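Local atomic coordinates of DNA helicase RecQ (PDB entry 2RHF), a protein that probably couples ATP hydrolysis to unwinding of duplex DNA in the 3'-5' direction, the piece described here being an HRDC domain from its C-terminal region. Residues A10-E13 against L14-E17; R16-M19 against K20-G23; L55-K58 against R59-A62. All coordinates share one frame; numbering follows the deposited sequence.

Contact 1. Residues A10-E13 against L14-E17; sequences ALRE and LRRE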
ATOM      1  N   ALA A  10       3.982  -0.750   8.088  1.00 10.20           N
ATOM      2  CA  ALA A  10       4.541  -1.484   6.956  1.00 10.11           C
ATOM      3  C   ALA A  10       4.294  -0.728   5.664  1.00  9.15           C
ATOM      4  O   ALA A  10       5.170  -0.671   4.799  1.00  9.31           O
ATOM      5  CB  ALA A  10       3.962  -2.872   6.882  1.00 10.59           C
ATOM      6  N   LEU A  11       3.112  -0.139   5.525  1.00  8.93           N
ATOM      7  CA  LEU A  11       2.811   0.612   4.321  1.00  9.03           C
ATOM      8  C   LEU A  11       3.659   1.887   4.209  1.00  8.86           C
ATOM      9  O   LEU A  11       4.084   2.247   3.113  1.00  8.86           O
ATOM     10  CB  LEU A  11       1.327   0.920   4.245  1.00  9.54           C
ATOM     11  CG  LEU A  11       0.453  -0.316   4.011  1.00  9.84           C
ATOM     12  CD1 LEU A  11      -0.987  -0.001   4.380  1.00 12.31           C
ATOM     13  CD2 LEU A  11       0.556  -0.824   2.574  1.00 11.34           C
ATOM     14  N   ARG A  12       3.932   2.543   5.336  1.00  9.19           N
ATOM     15  CA  ARG A  12       4.843   3.684   5.326  1.00  9.83           C
ATOM     16  C   ARG A  12       6.264   3.260   4.958  1.00  9.56           C
ATOM     17  O   ARG A  12       6.961   3.965   4.223  1.00  9.63           O
ATOM     18  CB  ARG A  12       4.849   4.389   6.680  1.00 10.85           C
ATOM     19  CG  ARG A  12       3.658   5.296   6.883  1.00 11.89           C
ATOM     20  CD  ARG A  12       3.793   6.212   8.102  1.00 14.12           C
ATOM     21  NE  ARG A  12       2.738   7.224   8.032  1.00 15.93           N
ATOM     22  CZ  ARG A  12       1.479   7.035   8.432  1.00 16.65           C
ATOM     23  NH1 ARG A  12       1.117   5.899   9.009  1.00 17.50           N
ATOM     24  NH2 ARG A  12       0.581   7.996   8.272  1.00 18.65           N
ATOM     25  N   GLU A  13       6.697   2.108   5.472  1.00  9.27           N
ATOM     26  CA  GLU A  13       8.012   1.560   5.144  1.00  9.94           C
ATOM     27  C   GLU A  13       8.089   1.211   3.665  1.00  9.20           C
ATOM     28  O   GLU A  13       9.087   1.498   2.996  1.00  9.66           O
ATOM     29  CB  GLU A  13       8.307   0.342   6.023  1.00  9.86           C
ATOM     30  CG  GLU A  13       8.561   0.751   7.478  1.00 11.00           C
ATOM     31  CD  GLU A  13       8.517  -0.393   8.483  1.00 11.70           C
ATOM     32  OE1 GLU A  13       8.071  -1.511   8.154  1.00 12.46           O
ATOM     33  OE2 GLU A  13       8.920  -0.152   9.644  1.00 14.64           O
ATOM     34  N   LEU A  14       7.037   0.597   3.141  1.00  8.79           N
ATOM     35  CA  LEU A  14       6.978   0.292   1.714  1.00  8.70           C
ATOM     36  C   LEU A  14       7.044   1.581   0.904  1.00  8.44           C
ATOM     37  O   LEU A  14       7.794   1.682  -0.081  1.00  8.87           O
ATOM     38  CB  LEU A  14       5.710  -0.468   1.371  1.00  8.92           C
ATOM     39  CG  LEU A  14       5.473  -0.639  -0.132  1.00  9.02           C
ATOM     40  CD1 LEU A  14       6.589  -1.429  -0.813  1.00  9.93           C
ATOM     41  CD2 LEU A  14       4.140  -1.282  -0.383  1.00 10.35           C
ATOM     42  N   ARG A  15       6.251   2.571   1.292  1.00  8.66           N
ATOM     43  CA  ARG A  15       6.225   3.830   0.559  1.00  9.25           C
ATOM     44  C   ARG A  15       7.628   4.456   0.488  1.00  9.34           C
ATOM     45  O   ARG A  15       8.034   4.942  -0.570  1.00  9.92           O
ATOM     46  CB  ARG A  15       5.197   4.773   1.167  1.00  9.17           C
ATOM     47  CG  ARG A  15       5.036   6.089   0.388  1.00  9.55           C
ATOM     48  CD  ARG A  15       3.799   6.843   0.797  1.00 10.27           C
ATOM     49  NE  ARG A  15       3.860   7.276   2.192  1.00  9.65           N
ATOM     50  CZ  ARG A  15       2.879   7.925   2.813  1.00  9.82           C
ATOM     51  NH1 ARG A  15       1.757   8.232   2.162  1.00 10.35           N
ATOM     52  NH2 ARG A  15       3.020   8.280   4.070  1.00 11.23           N
ATOM     53  N   ARG A  16       8.387   4.394   1.587  1.00  9.90           N
ATOM     54  CA  ARG A  16       9.769   4.897   1.573  1.00 10.90           C
ATOM     55  C   ARG A  16      10.669   4.131   0.607  1.00 10.55           C
ATOM     56  O   ARG A  16      11.507   4.736  -0.059  1.00 11.60           O
ATOM     57  CB  ARG A  16      10.359   4.923   2.975  1.00 12.09           C
ATOM     58  CG  ARG A  16       9.723   5.944   3.885  1.00 14.40           C
ATOM     59  CD  ARG A  16      10.223   5.803   5.328  1.00 20.69           C
ATOM     60  NE  ARG A  16       9.274   6.404   6.266  1.00 23.21           N
ATOM     61  CZ  ARG A  16       8.747   5.789   7.322  1.00 23.82           C
ATOM     62  NH1 ARG A  16       9.092   4.535   7.632  1.00 23.71           N
ATOM     63  NH2 ARG A  16       7.890   6.441   8.094  1.00 25.95           N
ATOM     64  N   GLU A  17      10.492   2.809   0.520  1.00 10.43           N
ATOM     65  CA  GLU A  17      11.248   2.014  -0.460  1.00 11.08           C
ATOM     66  C   GLU A  17      10.913   2.454  -1.875  1.00 11.19           C
ATOM     67  O   GLU A  17      11.799   2.626  -2.718  1.00 12.12           O
ATOM     68  CB  GLU A  17      10.946   0.525  -0.311  1.00 11.10           C
ATOM     69  CG  GLU A  17      11.382  -0.054   1.013  1.00 11.69           C
ATOM     70  CD  GLU A  17      10.986  -1.511   1.211  1.00 12.84           C
ATOM     71  OE1 GLU A  17      10.230  -2.076   0.390  1.00 14.50           O
ATOM     72  OE2 GLU A  17      11.455  -2.091   2.222  1.00 14.17           O
TER
HETATM   73  O   HOH W   1       5.977   6.724   3.991  1.00 12.10           O
HETATM   74  O   HOH W   2       9.368   2.422  10.334  1.00 24.87           O
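Arg16 lays its guanidinium over Arg12, one face of the group lying against the CB of that residue, with NH2 3.9 Å from Arg12 CB. The setting is helix 4-22, the first helix of the all-helical HRDC domain, and it illustrates how residues one turn apart share an exposed flank. With CG of Arg16 anti to its own carbonyl carbon (chi1 -68°), the side chain runs back along the preceding turn, and the same guanidinium also sits above Arg12 O. Its NH1 reaches Glu13 CG obliquely at 3.8 Å. The carboxylate of Glu13 makes no direct salt bridge with it; a water accepts a weak bond from Arg16 NH1 and donates to Glu13 OE2, linking the opposite charges loosely.

Arg12 and Arg15 run side by side in the same direction, yet their guanidinium planes stand 81° apart, and Arg12 NE comes within 4.1 Å of Arg15 NH2. The like charges are probably eased for Arg15 by Phe30 O and Asn32 OD1, both hydrogen-bonded to its NH1. Leu14 turns to the interior instead, packing on Arg66 and Ile67 of helix 57-76, while Leu11 meets Leu38 of helix 32-41. Four successive backbone bonds, from Leu14 N to Ala10 O through Glu17 N to Glu13 O, carry the helix beneath these side chains. Arg12 O takes both Arg16 N, at 3.0 Å, and a second water, which donates to it at 2.9 Å and accepts in the guanidinium plane from Arg15 NE at 2.8 Å.

Contact 2. Residues R16-M19 against K20-G23; sequences RELM and KETG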
ATOM      1  N   ARG A  16       8.387   4.394   1.587  1.00  9.90           N
ATOM      2  CA  ARG A  16       9.769   4.897   1.573  1.00 10.90           C
ATOM      3  C   ARG A  16      10.669   4.131   0.607  1.00 10.55           C
ATOM      4  O   ARG A  16      11.507   4.736  -0.059  1.00 11.60           O
ATOM      5  CB  ARG A  16      10.359   4.923   2.975  1.00 12.09           C
ATOM      6  CG  ARG A  16       9.723   5.944   3.885  1.00 14.40           C
ATOM      7  CD  ARG A  16      10.223   5.803   5.328  1.00 20.69           C
ATOM      8  NE  ARG A  16       9.274   6.404   6.266  1.00 23.21           N
ATOM      9  CZ  ARG A  16       8.747   5.789   7.322  1.00 23.82           C
ATOM     10  NH1 ARG A  16       9.092   4.535   7.632  1.00 23.71           N
ATOM     11  NH2 ARG A  16       7.890   6.441   8.094  1.00 25.95           N
ATOM     12  N   GLU A  17      10.492   2.809   0.520  1.00 10.43           N
ATOM     13  CA  GLU A  17      11.248   2.014  -0.460  1.00 11.08           C
ATOM     14  C   GLU A  17      10.913   2.454  -1.875  1.00 11.19           C
ATOM     15  O   GLU A  17      11.799   2.626  -2.718  1.00 12.12           O
ATOM     16  CB  GLU A  17      10.946   0.525  -0.311  1.00 11.10           C
ATOM     17  CG  GLU A  17      11.382  -0.054   1.013  1.00 11.69           C
ATOM     18  CD  GLU A  17      10.986  -1.511   1.211  1.00 12.84           C
ATOM     19  OE1 GLU A  17      10.230  -2.076   0.390  1.00 14.50           O
ATOM     20  OE2 GLU A  17      11.455  -2.091   2.222  1.00 14.17           O
ATOM     21  N   LEU A  18       9.620   2.618  -2.150  1.00 10.68           N
ATOM     22  CA  LEU A  18       9.171   3.007  -3.477  1.00 11.19           C
ATOM     23  C   LEU A  18       9.648   4.408  -3.847  1.00 11.35           C
ATOM     24  O   LEU A  18      10.023   4.665  -4.989  1.00 12.21           O
ATOM     25  CB  LEU A  18       7.653   2.898  -3.577  1.00 10.96           C
ATOM     26  CG  LEU A  18       7.095   1.473  -3.409  1.00 10.89           C
ATOM     27  CD1 LEU A  18       5.587   1.519  -3.349  1.00 11.20           C
ATOM     28  CD2 LEU A  18       7.570   0.522  -4.507  1.00 11.89           C
HETATM   29  N   MSE A  19       9.662   5.308  -2.871  1.00 11.13           N
HETATM   30  CA  MSE A  19      10.214   6.657  -3.079  1.00 12.53           C
HETATM   31  C   MSE A  19      11.683   6.581  -3.513  1.00 13.40           C
HETATM   32  O   MSE A  19      12.110   7.259  -4.452  1.00 14.23           O
HETATM   33  CB  MSE A  19      10.127   7.462  -1.792  1.00 11.98           C
HETATM   34  CG  MSE A  19       8.726   7.904  -1.394  1.00 12.10           C
HETATM   35 SE   MSE A  19       8.691   8.565   0.417  1.00 15.65          SE
HETATM   36  CE  MSE A  19       9.904  10.074   0.221  1.00 16.35           C
ATOM     37  N   LYS A  20      12.459   5.754  -2.818  1.00 14.02           N
ATOM     38  CA  LYS A  20      13.882   5.607  -3.116  1.00 16.15           C
ATOM     39  C   LYS A  20      14.077   5.036  -4.526  1.00 15.79           C
ATOM     40  O   LYS A  20      14.947   5.505  -5.284  1.00 17.06           O
ATOM     41  CB  LYS A  20      14.556   4.721  -2.054  1.00 16.31           C
ATOM     42  CG  LYS A  20      16.064   4.499  -2.245  1.00 18.43           C
ATOM     43  CD  LYS A  20      16.607   3.462  -1.249  1.00 20.12           C
ATOM     44  CE  LYS A  20      18.037   3.037  -1.599  1.00 23.92           C
ATOM     45  NZ  LYS A  20      18.457   1.771  -0.916  1.00 26.45           N
ATOM     46  N   GLU A  21      13.253   4.058  -4.894  1.00 15.46           N
ATOM     47  CA  GLU A  21      13.363   3.365  -6.183  1.00 16.03           C
ATOM     48  C   GLU A  21      12.959   4.227  -7.366  1.00 16.18           C
ATOM     49  O   GLU A  21      13.568   4.142  -8.442  1.00 17.61           O
ATOM     50  CB  GLU A  21      12.537   2.085  -6.162  1.00 16.30           C
ATOM     51  CG  GLU A  21      13.097   1.027  -5.222  1.00 16.64           C
ATOM     52  CD  GLU A  21      12.073  -0.023  -4.810  1.00 17.46           C
ATOM     53  OE1 GLU A  21      11.056  -0.186  -5.513  1.00 19.51           O
ATOM     54  OE2 GLU A  21      12.299  -0.693  -3.775  1.00 18.85           O
ATOM     55  N   THR A  22      11.951   5.069  -7.163  1.00 15.78           N
ATOM     56  CA  THR A  22      11.372   5.851  -8.246  1.00 15.64           C
ATOM     57  C   THR A  22      11.878   7.285  -8.302  1.00 15.61           C
ATOM     58  O   THR A  22      11.762   7.940  -9.342  1.00 16.99           O
ATOM     59  CB  THR A  22       9.847   5.934  -8.113  1.00 15.21           C
ATOM     60  OG1 THR A  22       9.507   6.582  -6.880  1.00 13.92           O
ATOM     61  CG2 THR A  22       9.205   4.554  -8.170  1.00 15.63           C
ATOM     62  N   GLY A  23      12.383   7.788  -7.182  1.00 15.19           N
ATOM     63  CA  GLY A  23      12.678   9.213  -7.033  1.00 15.44           C
ATOM     64  C   GLY A  23      11.460  10.100  -6.773  1.00 15.33           C
ATOM     65  O   GLY A  23      11.586  11.326  -6.736  1.00 16.54           O
TER
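Thr22 grips the carbonyl of Leu18 at the C-terminal end of helix 4-22 in the HRDC domain. Leu18 O accepts two hydrogen bonds from the one residue: Thr22 N at 2.9 Å and Thr22 OG1 at 2.7 Å, arriving from opposite faces of the carbonyl plane. The hydroxyl is brought there by a chi1 of 61°, which places OG1 between the backbone N and the carbonyl carbon, and it also bonds to Tyr24 N just beyond the helix.

The remaining backbone bonds keep the helical pattern to its end. Lys20 N donates to Arg16 O and Glu21 N to Glu17 O, and the series closes with Gly23 N on Met19 O at 2.8 Å, a hydrogen bond bent to 132° at the hydrogen. Gly23 then leaves the helix with a positive phi of 78°, a conformation that favours glycine.

Van der Waals contacts of the Glu21 chain come next, its extended length leaning over the previous turn. Its CG lies 3.2 Å from Glu17 O, while OE1 approaches Leu18 CD2 at 3.7 Å. Leu18 itself packs on Tyr63 and Arg66 of helix 57-76, and selenomethionine Met19 touches Ala26 and Val29 of helix 26-29.

Charge forms the last group. Glu17 OE1 and Glu21 OE2 are 4.9 Å apart, and both glutamates form salt bridges to Arg66, so that one arginine of the last helix probably offsets the repulsion between two acids of the first and ties the two helices together by their charges.

Contact 3. Residues L55-K58 against R59-A62; sequences LGEK and RIEA. With PO4 (phosphate ion), chain B.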
ATOM      1  N   LEU A  55      -6.176   4.923  -5.010  1.00 16.30           N
ATOM      2  CA  LEU A  55      -5.009   4.177  -5.464  1.00 15.30           C
ATOM      3  C   LEU A  55      -4.848   4.233  -6.982  1.00 15.04           C
ATOM      4  O   LEU A  55      -3.882   4.780  -7.473  1.00 15.51           O
ATOM      5  CB  LEU A  55      -5.025   2.735  -4.937  1.00 14.69           C
ATOM      6  CG  LEU A  55      -3.792   1.896  -5.251  1.00 13.87           C
ATOM      7  CD1 LEU A  55      -2.533   2.510  -4.665  1.00 14.03           C
ATOM      8  CD2 LEU A  55      -3.988   0.488  -4.738  1.00 14.27           C
ATOM      9  N   GLY A  56      -5.813   3.683  -7.716  1.00 15.69           N
ATOM     10  CA  GLY A  56      -5.844   3.800  -9.184  1.00 15.76           C
ATOM     11  C   GLY A  56      -5.046   2.743  -9.915  1.00 15.37           C
ATOM     12  O   GLY A  56      -4.158   2.106  -9.343  1.00 14.91           O
ATOM     13  N   GLU A  57      -5.348   2.570 -11.199  1.00 15.41           N
ATOM     14  CA  GLU A  57      -4.770   1.485 -11.977  1.00 15.53           C
ATOM     15  C   GLU A  57      -3.262   1.582 -12.199  1.00 14.55           C
ATOM     16  O   GLU A  57      -2.564   0.562 -12.183  1.00 14.71           O
ATOM     17  CB  GLU A  57      -5.488   1.317 -13.315  1.00 16.65           C
ATOM     18  CG  GLU A  57      -4.973   0.136 -14.138  1.00 20.62           C
ATOM     19  CD  GLU A  57      -5.202  -1.229 -13.473  1.00 24.49           C
ATOM     20  OE1 GLU A  57      -5.927  -1.309 -12.454  1.00 26.89           O
ATOM     21  OE2 GLU A  57      -4.655  -2.230 -13.981  1.00 27.11           O
ATOM     22  N   LYS A  58      -2.751   2.792 -12.406  1.00 14.27           N
ATOM     23  CA  LYS A  58      -1.327   2.947 -12.643  1.00 14.19           C
ATOM     24  C   LYS A  58      -0.529   2.406 -11.449  1.00 13.12           C
ATOM     25  O   LYS A  58       0.453   1.684 -11.620  1.00 13.30           O
ATOM     26  CB  LYS A  58      -0.986   4.413 -12.915  1.00 14.79           C
ATOM     27  CG  LYS A  58       0.440   4.650 -13.359  1.00 16.41           C
ATOM     28  CD  LYS A  58       0.693   6.118 -13.644  1.00 17.66           C
ATOM     29  CE  LYS A  58       2.070   6.326 -14.227  1.00 19.10           C
ATOM     30  NZ  LYS A  58       2.266   7.739 -14.630  1.00 21.10           N
ATOM     31  N   ARG A  59      -0.963   2.762 -10.250  1.00 12.40           N
ATOM     32  CA  ARG A  59      -0.279   2.350  -9.037  1.00 11.92           C
ATOM     33  C   ARG A  59      -0.556   0.886  -8.692  1.00 11.56           C
ATOM     34  O   ARG A  59       0.291   0.218  -8.113  1.00 11.89           O
ATOM     35  CB  ARG A  59      -0.638   3.284  -7.897  1.00 12.40           C
ATOM     36  CG  ARG A  59       0.050   4.640  -8.048  1.00 12.68           C
ATOM     37  CD  ARG A  59      -0.541   5.729  -7.184  1.00 13.93           C
ATOM     38  NE  ARG A  59       0.153   7.007  -7.424  1.00 14.09           N
ATOM     39  CZ  ARG A  59      -0.023   7.776  -8.506  1.00 13.95           C
ATOM     40  NH1 ARG A  59      -0.888   7.427  -9.454  1.00 15.30           N
ATOM     41  NH2 ARG A  59       0.676   8.897  -8.644  1.00 14.96           N
ATOM     42  N   ILE A  60      -1.729   0.367  -9.050  1.00 12.03           N
ATOM     43  CA  ILE A  60      -1.957  -1.070  -8.892  1.00 12.66           C
ATOM     44  C   ILE A  60      -0.967  -1.855  -9.742  1.00 12.80           C
ATOM     45  O   ILE A  60      -0.359  -2.828  -9.278  1.00 13.22           O
ATOM     46  CB  ILE A  60      -3.411  -1.449  -9.196  1.00 13.29           C
ATOM     47  CG1 ILE A  60      -4.321  -0.869  -8.114  1.00 13.84           C
ATOM     48  CG2 ILE A  60      -3.579  -2.974  -9.306  1.00 14.35           C
ATOM     49  CD1 ILE A  60      -5.777  -0.909  -8.426  1.00 15.89           C
ATOM     50  N   GLU A  61      -0.766  -1.418 -10.980  1.00 13.71           N
ATOM     51  CA  GLU A  61       0.178  -2.096 -11.851  1.00 15.24           C
ATOM     52  C   GLU A  61       1.614  -1.992 -11.355  1.00 15.04           C
ATOM     53  O   GLU A  61       2.341  -2.986 -11.332  1.00 16.26           O
ATOM     54  CB  GLU A  61       0.041  -1.589 -13.277  1.00 16.27           C
ATOM     55  CG  GLU A  61      -1.283  -1.984 -13.896  1.00 20.86           C
ATOM     56  CD  GLU A  61      -1.440  -1.532 -15.327  1.00 25.16           C
ATOM     57  OE1 GLU A  61      -0.429  -1.158 -15.955  1.00 28.23           O
ATOM     58  OE2 GLU A  61      -2.583  -1.560 -15.823  1.00 27.54           O
ATOM     59  N   ALA A  62       2.011  -0.799 -10.925  1.00 14.31           N
ATOM     60  CA  ALA A  62       3.381  -0.557 -10.514  1.00 14.31           C
ATOM     61  C   ALA A  62       3.697  -1.148  -9.144  1.00 13.36           C
ATOM     62  O   ALA A  62       4.781  -1.694  -8.944  1.00 14.37           O
ATOM     63  CB  ALA A  62       3.676   0.933 -10.516  1.00 14.71           C
TER
HETATM   64  P   PO4 B   1      -0.548  10.148 -12.183  1.00 18.82           P
HETATM   65  O1  PO4 B   1       0.621  10.254 -11.231  1.00 19.00           O
HETATM   66  O2  PO4 B   1      -1.251  11.488 -12.290  1.00 19.05           O
HETATM   67  O3  PO4 B   1      -0.091   9.764 -13.584  1.00 21.03           O
HETATM   68  O4  PO4 B   1      -1.514   9.073 -11.732  1.00 20.82           O
HETATM   69  O   HOH W   3      -2.663   5.116  -9.880  1.00 14.54           O
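Arg59 packs its CB against Leu55 CD1 at 3.8 Å, the two side chains crossing obliquely, and its guanidinium goes on to the phosphate ion. Two nearly straight bonds hold the ion there, NH1 to O4 and NH2 to O1, each 2.9 Å, with the phosphorus in the guanidinium plane at its edge. Lys58, fully extended, adds a longer bond of 3.3 Å from NZ to O3. A water bridges Arg59 to the preceding loop, accepting from its N and NH1 and donating to Leu55 O at 2.7 Å. The guanidinium is further positioned by Val28 O, which takes a bond from NH2. With an alanine here, Val28 O would probably lose its donor, the water its NH1 partner, and the phosphate two of its three bonds from this pair.

This is the start of helix 57-76, with Gly56 at the N-cap, its phi of 86° favouring glycine; Gly56 O receives Ile60 N in the carbonyl plane. Leu55 CD2 meets Ile60 CG1 at 3.7 Å, the two side chains crossing at about a right angle. On another flank of the helix, Glu57, bent at chi2 (64°), brings OE2 to 2.9 Å from Glu61 OE2, the carboxylate planes 79° apart; like charges this close would probably raise the pKa of at least one.

Contacts 1 and 2 are successive parts of helix 4-22: they share Arg16 and Glu17, and their centres lie about 9 Å apart. Contact 3 opens helix 57-76, the last of the domain, with its centre about 16 Å from that of contact 1 and about 15 Å from that of contact 2. It touches neither; its nearest atoms are about 6 Å from contact 2 and 8 Å from contact 1. Among the links between the two helices is Arg66, further along helix 57-76, which serves both contact 1 and contact 2. The phosphate, probably from the crystallisation liquor, belongs to contact 3 alone.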